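Local coordinates for putative flagellar hook-associated protein (Vibrio parahaemolyticus, PDB 3PWX) that probably serves as a structural component of the bacterial flagellum, a flagellin-family protein of the hook-associated type, at residues 80-85 with 153-158; 109-114 with 118-123. All coordinates share one frame; numbering follows the deposited sequence.

Contact 1 of 2, residues 80-85 with 153-158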
ATOM      1  N   SER A  80      12.892 -22.720  27.581  1.00 69.98           N
ATOM      2  CA  SER A  80      12.138 -21.519  27.961  1.00 70.54           C
ATOM      3  C   SER A  80      12.037 -20.475  26.898  1.00 67.58           C
ATOM      4  O   SER A  80      10.934 -19.987  26.638  1.00 67.71           O
ATOM      5  CB  SER A  80      12.741 -20.812  29.148  1.00 72.37           C
ATOM      6  OG  SER A  80      11.853 -20.978  30.205  1.00 80.21           O
ATOM      7  N   TYR A  81      13.189 -20.120  26.330  1.00 65.50           N
ATOM      8  CA  TYR A  81      13.283 -19.131  25.255  1.00 63.66           C
ATOM      9  C   TYR A  81      12.646 -19.667  23.963  1.00 61.61           C
ATOM     10  O   TYR A  81      11.969 -18.937  23.259  1.00 59.37           O
ATOM     11  CB  TYR A  81      14.738 -18.656  25.073  1.00 63.98           C
ATOM     12  CG  TYR A  81      15.278 -17.965  26.334  1.00 66.12           C
ATOM     13  CD1 TYR A  81      14.683 -16.788  26.788  1.00 68.82           C
ATOM     14  CD2 TYR A  81      16.326 -18.496  27.079  1.00 68.00           C
ATOM     15  CE1 TYR A  81      15.128 -16.122  27.916  1.00 73.12           C
ATOM     16  CE2 TYR A  81      16.789 -17.830  28.252  1.00 73.86           C
ATOM     17  CZ  TYR A  81      16.167 -16.626  28.635  1.00 75.32           C
ATOM     18  OH  TYR A  81      16.505 -15.894  29.723  1.00 79.87           O
ATOM     19  N   ARG A  82      12.816 -20.963  23.728  1.00 62.02           N
ATOM     20  CA  ARG A  82      12.120 -21.654  22.693  1.00 61.88           C
ATOM     21  C   ARG A  82      10.612 -21.472  22.815  1.00 62.37           C
ATOM     22  O   ARG A  82       9.969 -21.072  21.831  1.00 61.70           O
ATOM     23  CB  ARG A  82      12.493 -23.125  22.652  1.00 63.30           C
ATOM     24  CG  ARG A  82      11.836 -23.894  21.508  1.00 63.15           C
ATOM     25  CD  ARG A  82      11.831 -25.383  21.814  1.00 63.94           C
ATOM     26  NE  ARG A  82      10.867 -25.690  22.876  1.00 63.88           N
ATOM     27  CZ  ARG A  82      10.745 -26.885  23.464  1.00 64.02           C
ATOM     28  NH1 ARG A  82       9.876 -27.062  24.449  1.00 63.71           N
ATOM     29  NH2 ARG A  82      11.537 -27.880  23.099  1.00 62.47           N
ATOM     30  N   ASP A  83      10.055 -21.656  24.003  1.00 63.85           N
ATOM     31  CA  ASP A  83       8.598 -21.605  24.127  1.00 64.17           C
ATOM     32  C   ASP A  83       8.108 -20.200  24.004  1.00 62.66           C
ATOM     33  O   ASP A  83       7.166 -19.925  23.269  1.00 62.86           O
ATOM     34  CB  ASP A  83       8.129 -22.184  25.453  1.00 67.29           C
ATOM     35  CG  ASP A  83       8.372 -23.682  25.563  1.00 69.46           C
ATOM     36  OD1 ASP A  83       8.732 -24.346  24.560  1.00 66.38           O
ATOM     37  OD2 ASP A  83       8.199 -24.194  26.697  1.00 76.62           O
ATOM     38  N   SER A  84       8.782 -19.307  24.707  1.00 62.36           N
ATOM     39  CA  SER A  84       8.561 -17.874  24.634  1.00 60.95           C
ATOM     40  C   SER A  84       8.579 -17.280  23.178  1.00 58.45           C
ATOM     41  O   SER A  84       7.840 -16.335  22.855  1.00 58.60           O
ATOM     42  CB  SER A  84       9.577 -17.218  25.570  1.00 61.58           C
ATOM     43  OG  SER A  84       9.809 -15.856  25.252  1.00 63.95           O
ATOM     44  N   ILE A  85       9.405 -17.840  22.301  1.00 57.56           N
ATOM     45  CA  ILE A  85       9.458 -17.416  20.909  1.00 56.34           C
ATOM     46  C   ILE A  85       8.254 -17.982  20.162  1.00 56.16           C
ATOM     47  O   ILE A  85       7.699 -17.322  19.292  1.00 55.48           O
ATOM     48  CB  ILE A  85      10.756 -17.877  20.240  1.00 55.87           C
ATOM     49  CG1 ILE A  85      11.898 -16.954  20.605  1.00 55.86           C
ATOM     50  CG2 ILE A  85      10.630 -17.957  18.755  1.00 54.98           C
ATOM     51  CD1 ILE A  85      13.280 -17.694  20.651  1.00 56.06           C
ATOM     52  N   ASN A 153      13.293 -24.180  10.292  1.00 76.30           N
ATOM     53  CA  ASN A 153      13.422 -23.054  11.203  1.00 70.54           C
ATOM     54  C   ASN A 153      14.303 -23.271  12.427  1.00 68.31           C
ATOM     55  O   ASN A 153      14.847 -24.331  12.633  1.00 68.74           O
ATOM     56  CB  ASN A 153      12.041 -22.597  11.620  1.00 69.94           C
ATOM     57  CG  ASN A 153      11.340 -23.606  12.430  1.00 68.52           C
ATOM     58  OD1 ASN A 153      11.773 -23.920  13.527  1.00 70.68           O
ATOM     59  ND2 ASN A 153      10.249 -24.143  11.909  1.00 67.56           N
ATOM     60  N   VAL A 154      14.421 -22.226  13.229  1.00 64.58           N
ATOM     61  CA  VAL A 154      15.297 -22.197  14.360  1.00 61.96           C
ATOM     62  C   VAL A 154      14.775 -23.027  15.498  1.00 62.33           C
ATOM     63  O   VAL A 154      15.558 -23.514  16.318  1.00 62.21           O
ATOM     64  CB  VAL A 154      15.557 -20.740  14.863  1.00 61.57           C
ATOM     65  CG1 VAL A 154      14.305 -20.147  15.493  1.00 59.76           C
ATOM     66  CG2 VAL A 154      16.727 -20.703  15.869  1.00 59.24           C
ATOM     67  N   LEU A 155      13.465 -23.182  15.585  1.00 61.12           N
ATOM     68  CA  LEU A 155      12.932 -23.925  16.720  1.00 61.95           C
ATOM     69  C   LEU A 155      13.186 -25.415  16.577  1.00 62.21           C
ATOM     70  O   LEU A 155      13.395 -26.118  17.549  1.00 63.89           O
ATOM     71  CB  LEU A 155      11.463 -23.604  16.947  1.00 61.45           C
ATOM     72  CG  LEU A 155      11.189 -22.147  17.357  1.00 63.16           C
ATOM     73  CD1 LEU A 155       9.703 -21.926  17.673  1.00 67.30           C
ATOM     74  CD2 LEU A 155      12.029 -21.657  18.531  1.00 61.90           C
ATOM     75  N   ASN A 156      13.200 -25.894  15.344  1.00 61.55           N
ATOM     76  CA  ASN A 156      13.614 -27.261  15.118  1.00 61.78           C
ATOM     77  C   ASN A 156      15.110 -27.440  15.352  1.00 61.70           C
ATOM     78  O   ASN A 156      15.520 -28.452  15.889  1.00 62.24           O
ATOM     79  CB  ASN A 156      13.154 -27.716  13.743  1.00 61.43           C
ATOM     80  CG  ASN A 156      11.635 -27.900  13.711  1.00 63.31           C
ATOM     81  OD1 ASN A 156      11.060 -28.234  14.750  1.00 64.98           O
ATOM     82  ND2 ASN A 156      10.973 -27.638  12.559  1.00 57.36           N
ATOM     83  N   GLN A 157      15.914 -26.432  15.001  1.00 59.99           N
ATOM     84  CA  GLN A 157      17.319 -26.584  15.079  1.00 60.17           C
ATOM     85  C   GLN A 157      17.710 -26.555  16.550  1.00 61.21           C
ATOM     86  O   GLN A 157      18.649 -27.238  16.959  1.00 61.17           O
ATOM     87  CB  GLN A 157      18.008 -25.474  14.319  1.00 60.19           C
ATOM     88  CG  GLN A 157      19.556 -25.462  14.468  1.00 61.34           C
ATOM     89  CD  GLN A 157      20.149 -26.739  13.936  1.00 64.99           C
ATOM     90  OE1 GLN A 157      19.789 -27.176  12.837  1.00 69.71           O
ATOM     91  NE2 GLN A 157      21.055 -27.349  14.695  1.00 63.78           N
ATOM     92  N   ILE A 158      16.970 -25.785  17.348  1.00 61.20           N
ATOM     93  CA  ILE A 158      17.299 -25.656  18.760  1.00 62.69           C
ATOM     94  C   ILE A 158      17.022 -27.022  19.442  1.00 64.80           C
ATOM     95  O   ILE A 158      17.753 -27.411  20.376  1.00 64.10           O
ATOM     96  CB  ILE A 158      16.614 -24.431  19.478  1.00 61.51           C
ATOM     97  CG1 ILE A 158      17.285 -24.123  20.825  1.00 64.63           C
ATOM     98  CG2 ILE A 158      15.164 -24.724  19.786  1.00 62.51           C
ATOM     99  CD1 ILE A 158      18.919 -24.006  20.845  1.00 64.46           C
TER
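R82 and L155 mark the level at which two helices pass, their CA atoms 6.4 Å apart. Helix 71-89 and the first turn of helix 154-166 run nearly antiparallel, with 162° between their N-to-C directions and the short axes 10.6 Å apart at closest approach. No hydrogen bond crosses between the segments, so the pairing rests on side-chain packing.

R82 and L155 share the centre of that packing. The CG of R82 is anti to the backbone N (chi1 -177°), which carries the chain across toward the second helix. There R82 CG touches two branches at once, CD2 of L155 at 3.7 Å and CG2 of I158 at 3.8 Å. One turn further along helix 71-89, I85 brings its CG2 to 4.0 Å from CD2 of L155, so this one methyl of L155 meets both R82 and I85. The arrangement is buried antiparallel helix packing in a largely helical protein, with helix 7-61 adjoining through S50 against I85 and M54 against I158.

Beyond CG, R82 bends at chi3 (72°) and lays its guanidinium side-on against its neighbour D83. R82 NE and NH1 both grip D83 OD1, NH1 at 2.9 Å, and the oxygen sits in the guanidinium plane. NH2 makes a salt bridge to D159, beyond the segment. On the partner helix, N153 is the N-cap: its OD1 accepts from N156 N at 3.0 Å and, more weakly, from L155 N.

The arginine thus works in two halves: its methylenes pack with L155 and I158, while D83 and D159 probably offset the positive charges of its guanidinium and of nearby K112.

Contact 2 of 2, residues 109-114 with 118-123; sequences ALNKSS and VVEGNS
A109 O and N111 carry most of the polar contact between 109-114 and 118-123. N111 pairs with V118 as an antiparallel hydrogen-bonded pair: V118 N gives to N111 O at 2.8 Å, nearly straight, and N111 N gives back to V118 O at 3.0 Å. One residue before the L110-V119 non-hydrogen-bonded pair, A109 O takes two donors on the same face of its carbonyl plane. G121 N at 3.1 Å makes the straighter bond to A109 O, whereas E120 N, at a short 2.6 Å, is bent and comes from steeply above the plane.

The N111 side chain reinforces the ladder. Its CG stands anti to the backbone N (chi1 -160°), and N111 ND2 reaches OE1 of E120 at 3.1 Å, on the syn lone pair. E120 OE1 lies almost in the N111 amide plane, while the carboxylate plane is turned 82° from it. The other end of the amide turns forward to the loop that follows: N111 OD1 accepts from S113 N at 3.0 Å, an Asx turn. Both ends of the amide are therefore engaged, which fixes its flip.

Outside the polar frame the packing is light. L110 CD2 meets V119 CG2 at 4.1 Å on one face, and V118 CG2 lies 3.8 Å from S114 OG near the turn.

This is a short beta hairpin of strands 110-111 and 118-119. A109 and V119 rest on helix 142-145, through A142 and Q143, while K112 forms a salt bridge with D159 of helix 154-166.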
ATOM      1  N   ALA A 109      -0.029 -19.354  14.175  1.00 56.77           N
ATOM      2  CA  ALA A 109       1.049 -19.297  13.159  1.00 55.92           C
ATOM      3  C   ALA A 109       1.953 -20.527  13.214  1.00 57.16           C
ATOM      4  O   ALA A 109       2.447 -20.988  12.167  1.00 58.26           O
ATOM      5  CB  ALA A 109       1.873 -18.087  13.367  1.00 54.83           C
ATOM      6  N   LEU A 110       2.129 -21.060  14.422  1.00 56.78           N
ATOM      7  CA  LEU A 110       3.001 -22.205  14.675  1.00 57.58           C
ATOM      8  C   LEU A 110       2.252 -23.331  15.408  1.00 59.35           C
ATOM      9  O   LEU A 110       1.473 -23.094  16.331  1.00 60.12           O
ATOM     10  CB  LEU A 110       4.172 -21.764  15.555  1.00 56.54           C
ATOM     11  CG  LEU A 110       5.433 -21.147  14.974  1.00 55.55           C
ATOM     12  CD1 LEU A 110       6.111 -20.398  16.068  1.00 55.37           C
ATOM     13  CD2 LEU A 110       6.333 -22.245  14.503  1.00 55.70           C
ATOM     14  N   ASN A 111       2.508 -24.557  14.990  1.00 60.63           N
ATOM     15  CA  ASN A 111       1.894 -25.736  15.565  1.00 63.13           C
ATOM     16  C   ASN A 111       2.992 -26.779  15.787  1.00 63.67           C
ATOM     17  O   ASN A 111       3.846 -26.972  14.918  1.00 62.16           O
ATOM     18  CB  ASN A 111       0.871 -26.288  14.581  1.00 63.94           C
ATOM     19  CG  ASN A 111      -0.153 -27.211  15.240  1.00 68.57           C
ATOM     20  OD1 ASN A 111       0.157 -27.986  16.145  1.00 70.31           O
ATOM     21  ND2 ASN A 111      -1.390 -27.125  14.776  1.00 71.60           N
ATOM     22  N   LYS A 112       2.955 -27.462  16.936  1.00 66.40           N
ATOM     23  CA  LYS A 112       3.990 -28.481  17.285  1.00 67.77           C
ATOM     24  C   LYS A 112       3.395 -29.870  17.419  1.00 70.88           C
ATOM     25  O   LYS A 112       4.110 -30.838  17.702  1.00 73.02           O
ATOM     26  CB  LYS A 112       4.780 -28.108  18.550  1.00 66.80           C
ATOM     27  CG  LYS A 112       6.226 -28.608  18.490  1.00 65.95           C
ATOM     28  CD  LYS A 112       6.885 -28.870  19.881  1.00 63.45           C
ATOM     29  CE  LYS A 112       8.374 -29.270  19.712  1.00 65.96           C
ATOM     30  NZ  LYS A 112       9.291 -28.988  20.924  1.00 69.73           N
ATOM     31  N   SER A 113       2.085 -29.964  17.192  1.00 73.28           N
ATOM     32  CA  SER A 113       1.332 -31.232  17.204  1.00 76.52           C
ATOM     33  C   SER A 113       2.019 -32.427  16.549  1.00 77.83           C
ATOM     34  O   SER A 113       1.738 -33.553  16.888  1.00 80.13           O
ATOM     35  CB  SER A 113      -0.011 -31.045  16.499  1.00 77.16           C
ATOM     36  OG  SER A 113      -0.936 -30.459  17.384  1.00 78.64           O
ATOM     37  N   SER A 114       2.878 -32.176  15.571  1.00 77.23           N
ATOM     38  CA  SER A 114       3.402 -33.248  14.754  1.00 78.31           C
ATOM     39  C   SER A 114       4.673 -33.849  15.320  1.00 78.59           C
ATOM     40  O   SER A 114       5.185 -34.819  14.773  1.00 80.10           O
ATOM     41  CB  SER A 114       3.540 -32.803  13.268  1.00 77.21           C
ATOM     42  OG  SER A 114       4.578 -31.877  13.023  1.00 74.27           O
ATOM     43  N   VAL A 118       5.792 -26.648  12.983  1.00 59.69           N
ATOM     44  CA  VAL A 118       5.341 -26.446  11.608  1.00 59.75           C
ATOM     45  C   VAL A 118       4.730 -25.014  11.465  1.00 59.09           C
ATOM     46  O   VAL A 118       3.905 -24.583  12.285  1.00 59.39           O
ATOM     47  CB  VAL A 118       4.322 -27.546  11.147  1.00 61.58           C
ATOM     48  CG1 VAL A 118       3.427 -27.020   9.976  1.00 60.57           C
ATOM     49  CG2 VAL A 118       5.034 -28.832  10.764  1.00 60.62           C
ATOM     50  N   VAL A 119       5.121 -24.264  10.441  1.00 58.24           N
ATOM     51  CA  VAL A 119       4.485 -22.963  10.294  1.00 56.47           C
ATOM     52  C   VAL A 119       3.149 -23.101   9.641  1.00 57.86           C
ATOM     53  O   VAL A 119       3.069 -23.455   8.463  1.00 59.21           O
ATOM     54  CB  VAL A 119       5.364 -21.916   9.603  1.00 55.27           C
ATOM     55  CG1 VAL A 119       4.555 -20.639   9.460  1.00 54.78           C
ATOM     56  CG2 VAL A 119       6.637 -21.595  10.466  1.00 54.69           C
ATOM     57  N   GLU A 120       2.069 -22.839  10.371  1.00 58.27           N
ATOM     58  CA  GLU A 120       0.762 -22.910   9.681  1.00 59.16           C
ATOM     59  C   GLU A 120       0.206 -21.597   9.204  1.00 57.48           C
ATOM     60  O   GLU A 120      -0.738 -21.606   8.447  1.00 59.73           O
ATOM     61  CB  GLU A 120      -0.280 -23.632  10.504  1.00 61.20           C
ATOM     62  CG  GLU A 120      -0.395 -25.095  10.165  1.00 66.65           C
ATOM     63  CD  GLU A 120      -0.797 -25.883  11.391  1.00 75.22           C
ATOM     64  OE1 GLU A 120      -1.250 -25.215  12.360  1.00 79.82           O
ATOM     65  OE2 GLU A 120      -0.638 -27.137  11.424  1.00 75.42           O
ATOM     66  N   GLY A 121       0.785 -20.468   9.613  1.00 56.10           N
ATOM     67  CA  GLY A 121       0.410 -19.181   9.055  1.00 55.54           C
ATOM     68  C   GLY A 121       0.797 -19.226   7.595  1.00 55.54           C
ATOM     69  O   GLY A 121       1.634 -20.064   7.243  1.00 55.74           O
ATOM     70  N   ASN A 122       0.214 -18.356   6.758  1.00 55.46           N
ATOM     71  CA  ASN A 122       0.664 -18.191   5.387  1.00 55.56           C
ATOM     72  C   ASN A 122       1.413 -16.855   5.344  1.00 54.67           C
ATOM     73  O   ASN A 122       1.669 -16.270   6.397  1.00 54.04           O
ATOM     74  CB  ASN A 122      -0.519 -18.297   4.367  1.00 56.43           C
ATOM     75  CG  ASN A 122      -1.525 -17.110   4.475  1.00 56.18           C
ATOM     76  OD1 ASN A 122      -1.131 -15.997   4.798  1.00 55.35           O
ATOM     77  ND2 ASN A 122      -2.788 -17.352   4.239  1.00 56.98           N
ATOM     78  N   SER A 123       1.762 -16.341   4.161  1.00 54.78           N
ATOM     79  CA  SER A 123       2.560 -15.120   4.145  1.00 54.12           C
ATOM     80  C   SER A 123       1.917 -13.942   3.381  1.00 54.19           C
ATOM     81  O   SER A 123       2.607 -13.015   2.847  1.00 54.22           O
ATOM     82  CB  SER A 123       3.969 -15.445   3.688  1.00 54.18           C
ATOM     83  OG  SER A 123       3.924 -15.652   2.307  1.00 55.12           O
TER

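In the fold
From the N terminus, the chain runs through the long helix 7-61 and then helix 71-89, which holds the first half of contact 1. It leaves that helix for a mostly irregular excursion, in which contact 2 closes a short hairpin whose strands are joined by six residues. After strands 127-131 and 134-137 and helix 142-145, the chain reaches helix 154-166, where contact 1 closes a loop of 67 residues. Contact 2 therefore lies wholly within that larger loop. The two centres are 13 Å apart and the contacts meet directly: L110 CD1 packs on L155 CD1 at 4.2 Å, seating the hairpin against the helical body.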